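Local structure of rhamnosidase B (2OKX) at residues 625-634 with 653-664. The protein probably hydrolyses alpha-L-rhamnosides, removing terminal rhamnose as an inverting glycoside hydrolase of family 78. Sequence-based numbering, arbitrary orientation.
Sequences VIPNWTFFWI and IWPAVKHTLTHY
Helix 627-634 and helix 653-664 run antiparallel at 150°, their axes coming no nearer than 11.0 Å, so large side chains bridge the gap. Tyr664 and Trp633 do so from the two ends of the contact. The ring of Tyr664 meets Phe631 edge-to-face: the centroids lie 4.9 Å apart with the planes at 60°, and CE1 of Phe631 stands over the centre of the Tyr664 ring. Pro627 CB packs at 3.9 Å from Tyr664 CE2, and Thr630 CG2 lies 3.8 Å from Tyr664 CE1. The phenol oxygen rests among Val625 CG1, Thr630 CB and the start of the helix, and hydrogen-bonds to the carbonyl of Leu613; Thr630 OG1 bonds to the same carbonyl, while Thr660 OG1 uses that of Pro612. With an alanine in place of Tyr664, the edge of Phe631 would probably face a gap and the Leu613 carbonyl would lose one of its two hydroxyl partners.

At the other end Trp633 enters as a knob into the hole formed by Ile653, Ala656, Val657 and Thr660. With CG anti to the backbone N (chi1 169°), the six-membered ring of Trp633 lies against helix 653-664. There Trp633 CH2 lies 3.9 Å from Ala656 CB, which sits at the edge of the indole, while NE1 bonds to the carbonyl of Leu601. Alongside, the extended Ile634 side chain brings CD1 to 3.6 Å from Leu661 CD2.

These helices, successive in the chain, form an antiparallel hairpin, consistent with the alpha-barrel catalytic domain of the six-hairpin glycosidases. Apolar packing joins them directly, while the buried hydroxyls of Thr630, Thr660 and Tyr664 tie both helices to the 612-613 backbone.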
loop_
_atom_site.group_PDB
_atom_site.type_symbol
_atom_site.label_atom_id
_atom_site.label_comp_id
_atom_site.label_asym_id
_atom_site.label_seq_id
_atom_site.Cartn_x
_atom_site.Cartn_y
_atom_site.Cartn_z
ATOM N N VAL A 625 -13.910 -9.413 -2.402
ATOM C CA VAL A 625 -13.728 -10.601 -1.584
ATOM C C VAL A 625 -12.828 -11.638 -2.235
ATOM O O VAL A 625 -12.934 -11.911 -3.432
ATOM C CB VAL A 625 -15.084 -11.305 -1.282
ATOM C CG1 VAL A 625 -14.831 -12.661 -0.620
ATOM C CG2 VAL A 625 -15.940 -10.438 -0.381
ATOM N N ILE A 626 -11.932 -12.200 -1.431
ATOM C CA ILE A 626 -11.047 -13.266 -1.871
ATOM C C ILE A 626 -11.197 -14.315 -0.771
ATOM O O ILE A 626 -10.739 -14.116 0.357
ATOM C CB ILE A 626 -9.577 -12.820 -1.958
ATOM C CG1 ILE A 626 -9.419 -11.738 -3.030
ATOM C CG2 ILE A 626 -8.699 -14.021 -2.303
ATOM C CD1 ILE A 626 -7.989 -11.247 -3.206
ATOM N N PRO A 627 -11.874 -15.433 -1.075
ATOM C CA PRO A 627 -12.076 -16.498 -0.085
ATOM C C PRO A 627 -10.832 -16.831 0.743
ATOM O O PRO A 627 -10.879 -16.812 1.970
ATOM C CB PRO A 627 -12.547 -17.671 -0.937
ATOM C CG PRO A 627 -13.349 -16.978 -2.014
ATOM C CD PRO A 627 -12.457 -15.806 -2.378
ATOM N N ASN A 628 -9.726 -17.133 0.074
ATOM C CA ASN A 628 -8.492 -17.475 0.778
ATOM C C ASN A 628 -8.030 -16.390 1.755
ATOM O O ASN A 628 -7.493 -16.702 2.817
ATOM C CB ASN A 628 -7.382 -17.789 -0.228
ATOM C CG ASN A 628 -7.555 -19.149 -0.885
ATOM O OD1 ASN A 628 -7.011 -19.411 -1.964
ATOM N ND2 ASN A 628 -8.304 -20.030 -0.226
ATOM N N TRP A 629 -8.230 -15.120 1.408
ATOM C CA TRP A 629 -7.816 -14.052 2.310
ATOM C C TRP A 629 -8.606 -14.140 3.609
ATOM O O TRP A 629 -8.051 -13.972 4.695
ATOM C CB TRP A 629 -8.020 -12.669 1.677
ATOM C CG TRP A 629 -6.888 -12.189 0.775
ATOM C CD1 TRP A 629 -6.528 -10.888 0.546
ATOM C CD2 TRP A 629 -6.033 -12.991 -0.058
ATOM N NE1 TRP A 629 -5.512 -10.830 -0.374
ATOM C CE2 TRP A 629 -5.189 -12.104 -0.763
ATOM C CE3 TRP A 629 -5.900 -14.371 -0.279
ATOM C CZ2 TRP A 629 -4.226 -12.550 -1.675
ATOM C CZ3 TRP A 629 -4.941 -14.814 -1.187
ATOM C CH2 TRP A 629 -4.116 -13.904 -1.874
ATOM N N THR A 630 -9.905 -14.403 3.504
ATOM C CA THR A 630 -10.716 -14.511 4.706
ATOM C C THR A 630 -10.298 -15.760 5.480
ATOM O O THR A 630 -10.267 -15.756 6.712
ATOM C CB THR A 630 -12.217 -14.553 4.366
ATOM O OG1 THR A 630 -12.601 -13.296 3.792
ATOM C CG2 THR A 630 -13.047 -14.795 5.622
ATOM N N PHE A 631 -9.957 -16.824 4.762
ATOM C CA PHE A 631 -9.519 -18.045 5.427
ATOM C C PHE A 631 -8.192 -17.780 6.139
ATOM O O PHE A 631 -7.940 -18.328 7.213
ATOM C CB PHE A 631 -9.345 -19.195 4.422
ATOM C CG PHE A 631 -10.600 -19.538 3.656
ATOM C CD1 PHE A 631 -11.858 -19.274 4.190
ATOM C CD2 PHE A 631 -10.517 -20.140 2.404
ATOM C CE1 PHE A 631 -13.021 -19.602 3.482
ATOM C CE2 PHE A 631 -11.674 -20.473 1.689
ATOM C CZ PHE A 631 -12.927 -20.201 2.234
ATOM N N PHE A 632 -7.344 -16.943 5.544
ATOM C CA PHE A 632 -6.058 -16.627 6.160
ATOM C C PHE A 632 -6.271 -15.756 7.388
ATOM O O PHE A 632 -5.464 -15.773 8.322
ATOM C CB PHE A 632 -5.121 -15.932 5.163
ATOM C CG PHE A 632 -4.690 -16.812 4.022
ATOM C CD1 PHE A 632 -4.647 -18.198 4.173
ATOM C CD2 PHE A 632 -4.334 -16.263 2.795
ATOM C CE1 PHE A 632 -4.260 -19.020 3.115
ATOM C CE2 PHE A 632 -3.947 -17.075 1.736
ATOM C CZ PHE A 632 -3.911 -18.460 1.897
ATOM N N TRP A 633 -7.362 -14.995 7.383
ATOM C CA TRP A 633 -7.704 -14.143 8.516
ATOM C C TRP A 633 -8.043 -15.052 9.698
ATOM O O TRP A 633 -7.645 -14.793 10.833
ATOM C CB TRP A 633 -8.919 -13.267 8.189
ATOM C CG TRP A 633 -9.494 -12.558 9.392
ATOM C CD1 TRP A 633 -8.932 -11.522 10.080
ATOM C CD2 TRP A 633 -10.726 -12.861 10.060
ATOM N NE1 TRP A 633 -9.737 -11.159 11.137
ATOM C CE2 TRP A 633 -10.844 -11.966 11.149
ATOM C CE3 TRP A 633 -11.743 -13.802 9.845
ATOM C CZ2 TRP A 633 -11.941 -11.984 12.023
ATOM C CZ3 TRP A 633 -12.836 -13.821 10.714
ATOM C CH2 TRP A 633 -12.923 -12.916 11.789
ATOM N N ILE A 634 -8.793 -16.118 9.428
ATOM C CA ILE A 634 -9.158 -17.050 10.486
ATOM C C ILE A 634 -7.879 -17.686 11.024
ATOM O O ILE A 634 -7.698 -17.820 12.232
ATOM C CB ILE A 634 -10.116 -18.142 9.961
ATOM C CG1 ILE A 634 -11.469 -17.506 9.610
ATOM C CG2 ILE A 634 -10.296 -19.235 11.012
ATOM C CD1 ILE A 634 -12.463 -18.461 8.965
ATOM N N ILE A 653 -13.585 -12.678 19.300
ATOM C CA ILE A 653 -13.551 -12.890 17.857
ATOM C C ILE A 653 -14.290 -14.126 17.339
ATOM O O ILE A 653 -14.640 -14.185 16.160
ATOM C CB ILE A 653 -12.076 -12.937 17.348
ATOM C CG1 ILE A 653 -12.003 -12.428 15.910
ATOM C CG2 ILE A 653 -11.529 -14.361 17.420
ATOM C CD1 ILE A 653 -12.259 -10.944 15.787
ATOM N N TRP A 654 -14.536 -15.109 18.204
ATOM C CA TRP A 654 -15.216 -16.333 17.770
ATOM C C TRP A 654 -16.488 -16.101 16.953
ATOM O O TRP A 654 -16.661 -16.693 15.887
ATOM C CB TRP A 654 -15.545 -17.232 18.969
ATOM C CG TRP A 654 -16.472 -18.367 18.612
ATOM C CD1 TRP A 654 -17.693 -18.631 19.167
ATOM C CD2 TRP A 654 -16.274 -19.361 17.593
ATOM N NE1 TRP A 654 -18.267 -19.723 18.557
ATOM C CE2 TRP A 654 -17.419 -20.190 17.589
ATOM C CE3 TRP A 654 -15.241 -19.629 16.685
ATOM C CZ2 TRP A 654 -17.561 -21.272 16.709
ATOM C CZ3 TRP A 654 -15.383 -20.705 15.809
ATOM C CH2 TRP A 654 -16.536 -21.512 15.829
ATOM N N PRO A 655 -17.403 -15.248 17.444
ATOM C CA PRO A 655 -18.645 -14.986 16.706
ATOM C C PRO A 655 -18.415 -14.557 15.255
ATOM O O PRO A 655 -19.084 -15.048 14.343
ATOM C CB PRO A 655 -19.313 -13.896 17.541
ATOM C CG PRO A 655 -18.899 -14.264 18.932
ATOM C CD PRO A 655 -17.426 -14.579 18.755
ATOM N N ALA A 656 -17.470 -13.644 15.041
ATOM C CA ALA A 656 -17.170 -13.170 13.693
ATOM C C ALA A 656 -16.622 -14.308 12.839
ATOM O O ALA A 656 -16.876 -14.372 11.634
ATOM C CB ALA A 656 -16.162 -12.023 13.748
ATOM N N VAL A 657 -15.865 -15.204 13.465
ATOM C CA VAL A 657 -15.286 -16.342 12.758
ATOM C C VAL A 657 -16.378 -17.329 12.358
ATOM O O VAL A 657 -16.422 -17.802 11.222
ATOM C CB VAL A 657 -14.244 -17.073 13.640
ATOM C CG1 VAL A 657 -13.787 -18.352 12.958
ATOM C CG2 VAL A 657 -13.051 -16.157 13.897
ATOM N N LYS A 658 -17.254 -17.636 13.308
ATOM C CA LYS A 658 -18.360 -18.561 13.078
ATOM C C LYS A 658 -19.281 -18.002 11.993
ATOM O O LYS A 658 -19.686 -18.712 11.070
ATOM C CB LYS A 658 -19.137 -18.749 14.383
ATOM C CG LYS A 658 -20.312 -19.707 14.313
ATOM C CD LYS A 658 -20.990 -19.800 15.675
ATOM C CE LYS A 658 -22.159 -20.767 15.654
ATOM N NZ LYS A 658 -21.725 -22.137 15.270
ATOM N N HIS A 659 -19.590 -16.716 12.115
ATOM C CA HIS A 659 -20.459 -16.025 11.172
ATOM C C HIS A 659 -20.025 -16.164 9.712
ATOM O O HIS A 659 -20.823 -16.542 8.857
ATOM C CB HIS A 659 -20.542 -14.542 11.545
ATOM C CG HIS A 659 -21.341 -13.718 10.585
ATOM N ND1 HIS A 659 -22.696 -13.896 10.396
ATOM C CD2 HIS A 659 -20.975 -12.718 9.749
ATOM C CE1 HIS A 659 -23.128 -13.041 9.486
ATOM N NE2 HIS A 659 -22.103 -12.314 9.078
ATOM N N THR A 660 -18.761 -15.864 9.425
ATOM C CA THR A 660 -18.278 -15.947 8.052
ATOM C C THR A 660 -18.186 -17.382 7.532
ATOM O O THR A 660 -18.508 -17.646 6.371
ATOM C CB THR A 660 -16.905 -15.239 7.890
ATOM O OG1 THR A 660 -16.617 -15.084 6.495
ATOM C CG2 THR A 660 -15.793 -16.049 8.548
ATOM N N LEU A 661 -17.754 -18.313 8.380
ATOM C CA LEU A 661 -17.656 -19.706 7.954
ATOM C C LEU A 661 -19.038 -20.257 7.616
ATOM O O LEU A 661 -19.193 -21.037 6.676
ATOM C CB LEU A 661 -17.011 -20.566 9.042
ATOM C CG LEU A 661 -15.486 -20.460 9.150
ATOM C CD1 LEU A 661 -14.989 -21.337 10.295
ATOM C CD2 LEU A 661 -14.856 -20.892 7.831
ATOM N N THR A 662 -20.039 -19.845 8.386
ATOM C CA THR A 662 -21.407 -20.289 8.155
ATOM C C THR A 662 -21.832 -19.915 6.739
ATOM O O THR A 662 -22.412 -20.728 6.019
ATOM C CB THR A 662 -22.382 -19.643 9.161
ATOM O OG1 THR A 662 -22.093 -20.124 10.480
ATOM C CG2 THR A 662 -23.830 -19.977 8.801
ATOM N N HIS A 663 -21.527 -18.685 6.334
ATOM C CA HIS A 663 -21.895 -18.235 4.999
ATOM C C HIS A 663 -21.061 -18.845 3.876
ATOM O O HIS A 663 -21.550 -18.994 2.756
ATOM C CB HIS A 663 -21.870 -16.708 4.932
ATOM C CG HIS A 663 -22.988 -16.064 5.689
ATOM N ND1 HIS A 663 -23.009 -15.988 7.065
ATOM C CD2 HIS A 663 -24.155 -15.523 5.265
ATOM C CE1 HIS A 663 -24.140 -15.428 7.456
ATOM N NE2 HIS A 663 -24.854 -15.137 6.384
ATOM N N TYR A 664 -19.813 -19.204 4.154
ATOM C CA TYR A 664 -18.999 -19.824 3.115
ATOM C C TYR A 664 -19.545 -21.219 2.815
ATOM O O TYR A 664 -19.512 -21.682 1.672
ATOM C CB TYR A 664 -17.527 -19.920 3.537
ATOM C CG TYR A 664 -16.720 -18.688 3.177
ATOM C CD1 TYR A 664 -16.522 -17.664 4.099
ATOM C CD2 TYR A 664 -16.198 -18.528 1.891
ATOM C CE1 TYR A 664 -15.827 -16.504 3.750
ATOM C CE2 TYR A 664 -15.503 -17.375 1.533
ATOM C CZ TYR A 664 -15.322 -16.367 2.466
ATOM O OH TYR A 664 -14.649 -15.217 2.108
#